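PDB 6TJA: SVS_variant_AS1 from Streptomyces sp. CWA1, which probably catalyses, as an engineered reconstructed ancestral terpene cyclase, the metal-dependent cyclisation of geranylgeranyl diphosphate to the diterpene spiroviolene. Local coordinates for residues A53-P65 with R299-R311. Residues are numbered along the deposited sequence; the frame is centred on the assembly and turned at random.
Sequences ATHSADFFARFAP and RHGIRGNAEWGLR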
ATOM      1  N   ALA A  53     -11.119  16.429  22.025  1.00 37.28           N
ATOM      2  CA  ALA A  53     -12.203  17.249  21.448  1.00 37.25           C
ATOM      3  C   ALA A  53     -12.542  16.809  20.017  1.00 37.65           C
ATOM      4  O   ALA A  53     -13.577  17.261  19.500  1.00 33.39           O
ATOM      5  CB  ALA A  53     -11.808  18.722  21.489  1.00 39.75           C
ATOM      6  N   THR A  54     -11.728  15.979  19.350  1.00 40.78           N
ATOM      7  CA  THR A  54     -12.178  15.339  18.077  1.00 39.20           C
ATOM      8  C   THR A  54     -13.418  14.466  18.343  1.00 36.34           C
ATOM      9  O   THR A  54     -14.211  14.349  17.411  1.00 38.70           O
ATOM     10  CB  THR A  54     -11.105  14.493  17.380  1.00 41.13           C
ATOM     11  OG1 THR A  54     -10.737  13.395  18.224  1.00 35.23           O
ATOM     12  CG2 THR A  54      -9.903  15.325  16.979  1.00 41.54           C
ATOM     13  N   HIS A  55     -13.585  13.927  19.559  1.00 32.63           N
ATOM     14  CA  HIS A  55     -14.609  12.914  19.931  1.00 35.86           C
ATOM     15  C   HIS A  55     -14.538  11.770  18.927  1.00 34.46           C
ATOM     16  O   HIS A  55     -15.548  11.482  18.274  1.00 34.04           O
ATOM     17  CB  HIS A  55     -16.029  13.492  19.953  1.00 42.42           C
ATOM     18  CG  HIS A  55     -16.194  14.651  20.864  1.00 47.80           C
ATOM     19  ND1 HIS A  55     -16.370  14.494  22.222  1.00 52.56           N
ATOM     20  CD2 HIS A  55     -16.180  15.978  20.619  1.00 54.31           C
ATOM     21  CE1 HIS A  55     -16.475  15.676  22.783  1.00 53.76           C
ATOM     22  NE2 HIS A  55     -16.358  16.607  21.818  1.00 61.17           N
ATOM     23  N   SER A  56     -13.368  11.163  18.773  1.00 31.57           N
ATOM     24  CA  SER A  56     -13.188  10.112  17.754  1.00 29.60           C
ATOM     25  C   SER A  56     -13.925   8.839  18.188  1.00 29.21           C
ATOM     26  O   SER A  56     -14.278   8.050  17.313  1.00 29.46           O
ATOM     27  CB  SER A  56     -11.748   9.913  17.460  1.00 30.02           C
ATOM     28  OG  SER A  56     -11.237  11.099  16.860  1.00 26.43           O
ATOM     29  N   ALA A  57     -14.208   8.651  19.476  1.00 29.98           N
ATOM     30  CA  ALA A  57     -14.952   7.462  19.962  1.00 31.07           C
ATOM     31  C   ALA A  57     -16.415   7.597  19.536  1.00 28.50           C
ATOM     32  O   ALA A  57     -16.969   6.642  19.022  1.00 31.26           O
ATOM     33  CB  ALA A  57     -14.798   7.304  21.450  1.00 34.15           C
ATOM     34  N   ASP A  58     -16.962   8.799  19.598  1.00 31.69           N
ATOM     35  CA  ASP A  58     -18.312   9.108  19.064  1.00 34.87           C
ATOM     36  C   ASP A  58     -18.313   8.785  17.561  1.00 33.49           C
ATOM     37  O   ASP A  58     -19.257   8.141  17.066  1.00 26.94           O
ATOM     38  CB  ASP A  58     -18.695  10.572  19.337  1.00 35.96           C
ATOM     39  CG  ASP A  58     -20.165  10.895  19.100  1.00 42.75           C
ATOM     40  OD1 ASP A  58     -20.972  10.668  20.051  1.00 52.44           O
ATOM     41  OD2 ASP A  58     -20.499  11.357  17.975  1.00 39.73           O
ATOM     42  N   PHE A  59     -17.286   9.256  16.856  1.00 31.46           N
ATOM     43  CA  PHE A  59     -17.122   9.064  15.396  1.00 28.05           C
ATOM     44  C   PHE A  59     -17.203   7.564  15.087  1.00 25.51           C
ATOM     45  O   PHE A  59     -18.090   7.195  14.336  1.00 23.25           O
ATOM     46  CB  PHE A  59     -15.829   9.725  14.921  1.00 28.61           C
ATOM     47  CG  PHE A  59     -15.523   9.529  13.467  1.00 28.55           C
ATOM     48  CD1 PHE A  59     -16.011  10.410  12.530  1.00 28.58           C
ATOM     49  CD2 PHE A  59     -14.734   8.472  13.052  1.00 27.43           C
ATOM     50  CE1 PHE A  59     -15.715  10.235  11.186  1.00 31.81           C
ATOM     51  CE2 PHE A  59     -14.419   8.314  11.711  1.00 28.04           C
ATOM     52  CZ  PHE A  59     -14.930   9.184  10.778  1.00 29.35           C
ATOM     53  N   PHE A  60     -16.319   6.721  15.617  1.00 25.21           N
ATOM     54  CA  PHE A  60     -16.216   5.332  15.121  1.00 24.79           C
ATOM     55  C   PHE A  60     -17.295   4.438  15.748  1.00 26.73           C
ATOM     56  O   PHE A  60     -17.598   3.414  15.126  1.00 26.20           O
ATOM     57  CB  PHE A  60     -14.822   4.740  15.290  1.00 26.60           C
ATOM     58  CG  PHE A  60     -14.592   3.616  14.303  1.00 24.91           C
ATOM     59  CD1 PHE A  60     -14.503   3.887  12.947  1.00 24.75           C
ATOM     60  CD2 PHE A  60     -14.535   2.301  14.717  1.00 23.66           C
ATOM     61  CE1 PHE A  60     -14.350   2.862  12.026  1.00 22.96           C
ATOM     62  CE2 PHE A  60     -14.324   1.286  13.801  1.00 24.59           C
ATOM     63  CZ  PHE A  60     -14.224   1.568  12.461  1.00 23.52           C
ATOM     64  N   ALA A  61     -17.890   4.840  16.878  1.00 24.55           N
ATOM     65  CA  ALA A  61     -19.056   4.175  17.498  1.00 26.17           C
ATOM     66  C   ALA A  61     -20.262   4.229  16.547  1.00 25.64           C
ATOM     67  O   ALA A  61     -21.205   3.414  16.692  1.00 26.33           O
ATOM     68  CB  ALA A  61     -19.347   4.827  18.839  1.00 25.53           C
ATOM     69  N   ARG A  62     -20.256   5.188  15.626  1.00 26.09           N
ATOM     70  CA  ARG A  62     -21.246   5.314  14.528  1.00 27.27           C
ATOM     71  C   ARG A  62     -20.916   4.400  13.336  1.00 28.44           C
ATOM     72  O   ARG A  62     -21.848   4.088  12.566  1.00 30.02           O
ATOM     73  CB  ARG A  62     -21.335   6.768  14.084  1.00 28.56           C
ATOM     74  CG  ARG A  62     -21.802   7.697  15.196  1.00 28.33           C
ATOM     75  CD  ARG A  62     -21.626   9.121  14.691  1.00 33.05           C
ATOM     76  NE  ARG A  62     -21.994  10.108  15.682  1.00 32.78           N
ATOM     77  CZ  ARG A  62     -23.236  10.485  15.933  1.00 34.41           C
ATOM     78  NH1 ARG A  62     -24.239   9.982  15.234  1.00 41.10           N
ATOM     79  NH2 ARG A  62     -23.473  11.375  16.875  1.00 37.15           N
ATOM     80  N   PHE A  63     -19.683   3.970  13.196  1.00 27.91           N
ATOM     81  CA  PHE A  63     -19.291   3.081  12.121  1.00 27.13           C
ATOM     82  C   PHE A  63     -19.591   1.639  12.475  1.00 27.45           C
ATOM     83  O   PHE A  63     -19.961   0.891  11.649  1.00 30.45           O
ATOM     84  CB  PHE A  63     -17.803   3.217  11.828  1.00 27.12           C
ATOM     85  CG  PHE A  63     -17.462   4.364  10.958  1.00 25.76           C
ATOM     86  CD1 PHE A  63     -17.822   5.632  11.308  1.00 26.73           C
ATOM     87  CD2 PHE A  63     -16.799   4.168   9.782  1.00 27.69           C
ATOM     88  CE1 PHE A  63     -17.525   6.690  10.509  1.00 27.82           C
ATOM     89  CE2 PHE A  63     -16.498   5.220   8.969  1.00 27.56           C
ATOM     90  CZ  PHE A  63     -16.853   6.482   9.337  1.00 29.15           C
ATOM     91  N   ALA A  64     -19.456   1.294  13.741  1.00 27.38           N
ATOM     92  CA  ALA A  64     -19.673  -0.057  14.214  1.00 25.51           C
ATOM     93  C   ALA A  64     -20.562  -0.036  15.450  1.00 25.53           C
ATOM     94  O   ALA A  64     -20.142  -0.343  16.529  1.00 23.53           O
ATOM     95  CB  ALA A  64     -18.343  -0.690  14.515  1.00 25.95           C
ATOM     96  N   PRO A  65     -21.809   0.323  15.266  1.00 25.20           N
ATOM     97  CA  PRO A  65     -22.675   0.482  16.417  1.00 25.60           C
ATOM     98  C   PRO A  65     -23.176  -0.778  17.123  1.00 27.12           C
ATOM     99  O   PRO A  65     -23.833  -0.608  18.077  1.00 25.17           O
ATOM    100  CB  PRO A  65     -23.804   1.340  15.882  1.00 23.99           C
ATOM    101  CG  PRO A  65     -23.866   1.021  14.450  1.00 26.54           C
ATOM    102  CD  PRO A  65     -22.511   0.587  14.008  1.00 28.27           C
ATOM    103  N   ARG A 299     -22.416   1.929   5.021  1.00 23.15           N
ATOM    104  CA  ARG A 299     -23.605   2.807   5.084  1.00 24.81           C
ATOM    105  C   ARG A 299     -23.540   3.614   6.384  1.00 26.80           C
ATOM    106  O   ARG A 299     -23.648   4.857   6.302  1.00 25.94           O
ATOM    107  CB  ARG A 299     -24.883   1.979   4.942  1.00 26.68           C
ATOM    108  CG  ARG A 299     -25.038   1.308   3.587  1.00 27.08           C
ATOM    109  CD  ARG A 299     -26.215   0.347   3.552  1.00 27.50           C
ATOM    110  NE  ARG A 299     -27.452   1.099   3.633  1.00 28.24           N
ATOM    111  CZ  ARG A 299     -28.201   1.502   2.601  1.00 27.92           C
ATOM    112  NH1 ARG A 299     -27.842   1.239   1.360  1.00 27.86           N
ATOM    113  NH2 ARG A 299     -29.295   2.207   2.827  1.00 26.62           N
ATOM    114  N   HIS A 300     -23.335   2.937   7.526  1.00 26.66           N
ATOM    115  CA  HIS A 300     -23.245   3.561   8.874  1.00 27.38           C
ATOM    116  C   HIS A 300     -22.119   4.592   8.880  1.00 27.27           C
ATOM    117  O   HIS A 300     -22.296   5.640   9.506  1.00 27.22           O
ATOM    118  CB  HIS A 300     -22.998   2.498   9.971  1.00 28.48           C
ATOM    119  CG  HIS A 300     -24.228   1.808  10.438  1.00 27.09           C
ATOM    120  ND1 HIS A 300     -25.392   2.501  10.706  1.00 31.79           N
ATOM    121  CD2 HIS A 300     -24.476   0.517  10.745  1.00 27.39           C
ATOM    122  CE1 HIS A 300     -26.310   1.672  11.173  1.00 29.33           C
ATOM    123  NE2 HIS A 300     -25.782   0.446  11.176  1.00 27.43           N
ATOM    124  N   GLY A 301     -20.982   4.246   8.266  1.00 27.10           N
ATOM    125  CA  GLY A 301     -19.791   5.110   8.128  1.00 26.54           C
ATOM    126  C   GLY A 301     -20.099   6.385   7.357  1.00 24.88           C
ATOM    127  O   GLY A 301     -19.809   7.420   7.889  1.00 23.87           O
ATOM    128  N   ILE A 302     -20.691   6.303   6.154  1.00 26.35           N
ATOM    129  CA  ILE A 302     -21.009   7.487   5.307  1.00 26.73           C
ATOM    130  C   ILE A 302     -21.866   8.444   6.142  1.00 28.80           C
ATOM    131  O   ILE A 302     -21.484   9.599   6.301  1.00 29.30           O
ATOM    132  CB  ILE A 302     -21.722   7.105   4.002  1.00 26.07           C
ATOM    133  CG1 ILE A 302     -20.836   6.281   3.067  1.00 25.05           C
ATOM    134  CG2 ILE A 302     -22.263   8.346   3.297  1.00 25.91           C
ATOM    135  CD1 ILE A 302     -21.590   5.653   1.912  1.00 22.22           C
ATOM    136  N   ARG A 303     -22.983   7.949   6.661  1.00 30.71           N
ATOM    137  CA  ARG A 303     -23.932   8.720   7.510  1.00 29.63           C
ATOM    138  C   ARG A 303     -23.233   9.256   8.763  1.00 26.12           C
ATOM    139  O   ARG A 303     -23.385  10.453   9.073  1.00 25.93           O
ATOM    140  CB  ARG A 303     -25.100   7.829   7.943  1.00 31.58           C
ATOM    141  CG  ARG A 303     -26.149   8.539   8.792  1.00 32.48           C
ATOM    142  CD  ARG A 303     -26.562   9.904   8.263  1.00 31.36           C
ATOM    143  NE  ARG A 303     -27.532  10.412   9.201  1.00 34.59           N
ATOM    144  CZ  ARG A 303     -28.797  10.713   8.917  1.00 36.88           C
ATOM    145  NH1 ARG A 303     -29.256  10.657   7.675  1.00 41.91           N
ATOM    146  NH2 ARG A 303     -29.593  11.117   9.883  1.00 38.52           N
ATOM    147  N   GLY A 304     -22.517   8.399   9.474  1.00 26.26           N
ATOM    148  CA  GLY A 304     -21.819   8.768  10.723  1.00 27.43           C
ATOM    149  C   GLY A 304     -20.766   9.833  10.478  1.00 31.43           C
ATOM    150  O   GLY A 304     -20.685  10.815  11.262  1.00 33.25           O
ATOM    151  N   ASN A 305     -19.940   9.658   9.446  1.00 30.14           N
ATOM    152  CA  ASN A 305     -19.009  10.724   9.011  1.00 27.67           C
ATOM    153  C   ASN A 305     -19.761  12.044   8.815  1.00 28.18           C
ATOM    154  O   ASN A 305     -19.316  13.088   9.363  1.00 28.78           O
ATOM    155  CB  ASN A 305     -18.303  10.354   7.724  1.00 28.54           C
ATOM    156  CG  ASN A 305     -17.351  11.445   7.309  1.00 26.89           C
ATOM    157  OD1 ASN A 305     -16.281  11.556   7.894  1.00 25.57           O
ATOM    158  ND2 ASN A 305     -17.756  12.243   6.336  1.00 25.00           N
ATOM    159  N   ALA A 306     -20.852  12.044   8.064  1.00 28.36           N
ATOM    160  CA  ALA A 306     -21.608  13.292   7.780  1.00 31.29           C
ATOM    161  C   ALA A 306     -22.172  13.875   9.085  1.00 32.37           C
ATOM    162  O   ALA A 306     -22.044  15.094   9.322  1.00 38.26           O
ATOM    163  CB  ALA A 306     -22.688  13.027   6.770  1.00 29.25           C
ATOM    164  N   GLU A 307     -22.737  13.021   9.932  1.00 32.50           N
ATOM    165  CA  GLU A 307     -23.508  13.434  11.137  1.00 36.05           C
ATOM    166  C   GLU A 307     -22.510  13.936  12.182  1.00 33.92           C
ATOM    167  O   GLU A 307     -22.704  15.036  12.703  1.00 34.93           O
ATOM    168  CB  GLU A 307     -24.383  12.278  11.664  1.00 36.00           C
ATOM    169  CG  GLU A 307     -25.480  12.740  12.591  1.00 37.30           C
ATOM    170  CD  GLU A 307     -26.607  11.761  12.875  1.00 41.80           C
ATOM    171  OE1 GLU A 307     -27.222  11.249  11.904  1.00 44.69           O
ATOM    172  OE2 GLU A 307     -26.896  11.535  14.072  1.00 44.25           O
ATOM    173  N   TRP A 308     -21.464  13.166  12.471  1.00 36.16           N
ATOM    174  CA  TRP A 308     -20.389  13.588  13.414  1.00 39.85           C
ATOM    175  C   TRP A 308     -19.855  14.965  12.985  1.00 38.34           C
ATOM    176  O   TRP A 308     -19.680  15.814  13.867  1.00 37.94           O
ATOM    177  CB  TRP A 308     -19.280  12.530  13.515  1.00 40.35           C
ATOM    178  CG  TRP A 308     -18.016  13.009  14.153  1.00 38.30           C
ATOM    179  CD1 TRP A 308     -17.630  12.859  15.450  1.00 37.26           C
ATOM    180  CD2 TRP A 308     -16.962  13.727  13.497  1.00 36.86           C
ATOM    181  NE1 TRP A 308     -16.405  13.432  15.642  1.00 33.15           N
ATOM    182  CE2 TRP A 308     -15.962  13.959  14.459  1.00 37.31           C
ATOM    183  CE3 TRP A 308     -16.758  14.174  12.188  1.00 40.43           C
ATOM    184  CZ2 TRP A 308     -14.779  14.646  14.155  1.00 41.03           C
ATOM    185  CZ3 TRP A 308     -15.585  14.840  11.884  1.00 44.38           C
ATOM    186  CH2 TRP A 308     -14.617  15.089  12.861  1.00 40.24           C
ATOM    187  N   GLY A 309     -19.654  15.177  11.679  1.00 38.60           N
ATOM    188  CA  GLY A 309     -19.309  16.478  11.071  1.00 41.09           C
ATOM    189  C   GLY A 309     -20.206  17.627  11.530  1.00 44.21           C
ATOM    190  O   GLY A 309     -19.662  18.670  11.917  1.00 47.37           O
ATOM    191  N   LEU A 310     -21.532  17.458  11.514  1.00 45.63           N
ATOM    192  CA  LEU A 310     -22.492  18.539  11.879  1.00 48.70           C
ATOM    193  C   LEU A 310     -22.647  18.723  13.409  1.00 54.25           C
ATOM    194  O   LEU A 310     -23.419  19.621  13.782  1.00 63.65           O
ATOM    195  CB  LEU A 310     -23.843  18.218  11.241  1.00 45.95           C
ATOM    196  CG  LEU A 310     -23.876  18.096   9.719  1.00 44.31           C
ATOM    197  CD1 LEU A 310     -25.170  17.433   9.289  1.00 42.62           C
ATOM    198  CD2 LEU A 310     -23.713  19.450   9.042  1.00 43.47           C
ATOM    199  N   ARG A 311     -21.946  17.952  14.260  1.00 58.90           N
ATOM    200  CA  ARG A 311     -21.962  18.055  15.755  1.00 62.08           C
ATOM    201  C   ARG A 311     -20.531  18.122  16.331  1.00 61.34           C
ATOM    202  O   ARG A 311     -19.859  19.179  16.198  1.00 67.40           O
ATOM    203  CB  ARG A 311     -22.657  16.829  16.370  1.00 64.03           C
ATOM    204  CG  ARG A 311     -23.921  16.352  15.660  1.00 58.26           C
ATOM    205  CD  ARG A 311     -24.466  15.061  16.258  1.00 62.63           C
ATOM    206  NE  ARG A 311     -25.765  14.637  15.725  1.00 68.50           N
ATOM    207  CZ  ARG A 311     -26.961  15.136  16.075  1.00 76.09           C
ATOM    208  NH1 ARG A 311     -27.062  16.109  16.967  1.00 76.73           N
ATOM    209  NH2 ARG A 311     -28.064  14.668  15.515  1.00 74.50           N
TER
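In the all-helical terpene cyclase fold, helix 56-61 packs against the C-terminal end of helix 289-309, where Phe59 and Trp308 form an edge-to-face pair. The axes run roughly antiparallel (147°) and approach to 9.2 Å. The ring planes meet at 80°, with Phe59 CD1 3.6 Å from Trp308 CD2, over the indole face. Trp308 CG stands anti to the backbone N (chi1 165°), which carries the indole across to the 53-65 segment. There Trp308 NE1 donates to Thr54 O at 3.0 Å, in the indole plane, and more weakly to His55 O. Glycines permit close approach further along: Gly301 CA sits 3.3 Å from the Phe63 ring centroid (CH-pi), and Arg62 CB 3.9 Å from Gly304 CA. The extended Arg62 side chain grips Asp58 OD2 side-on through NE and NH2, while its NH1 forms a salt bridge with Glu307 OE2 (3.3 Å; weak hydrogen bond). Pro65 CG lies over one His300 ring face, 3.9 Å from its centroid (CH-pi). Asn305 OD1, 3.6 Å from Phe59 CE1 at that ring's edge, accepts a weak hydrogen bond from Asn228 ND2 on helix 211-231, which carries the probable NSE metal-binding motif of class I terpene synthases.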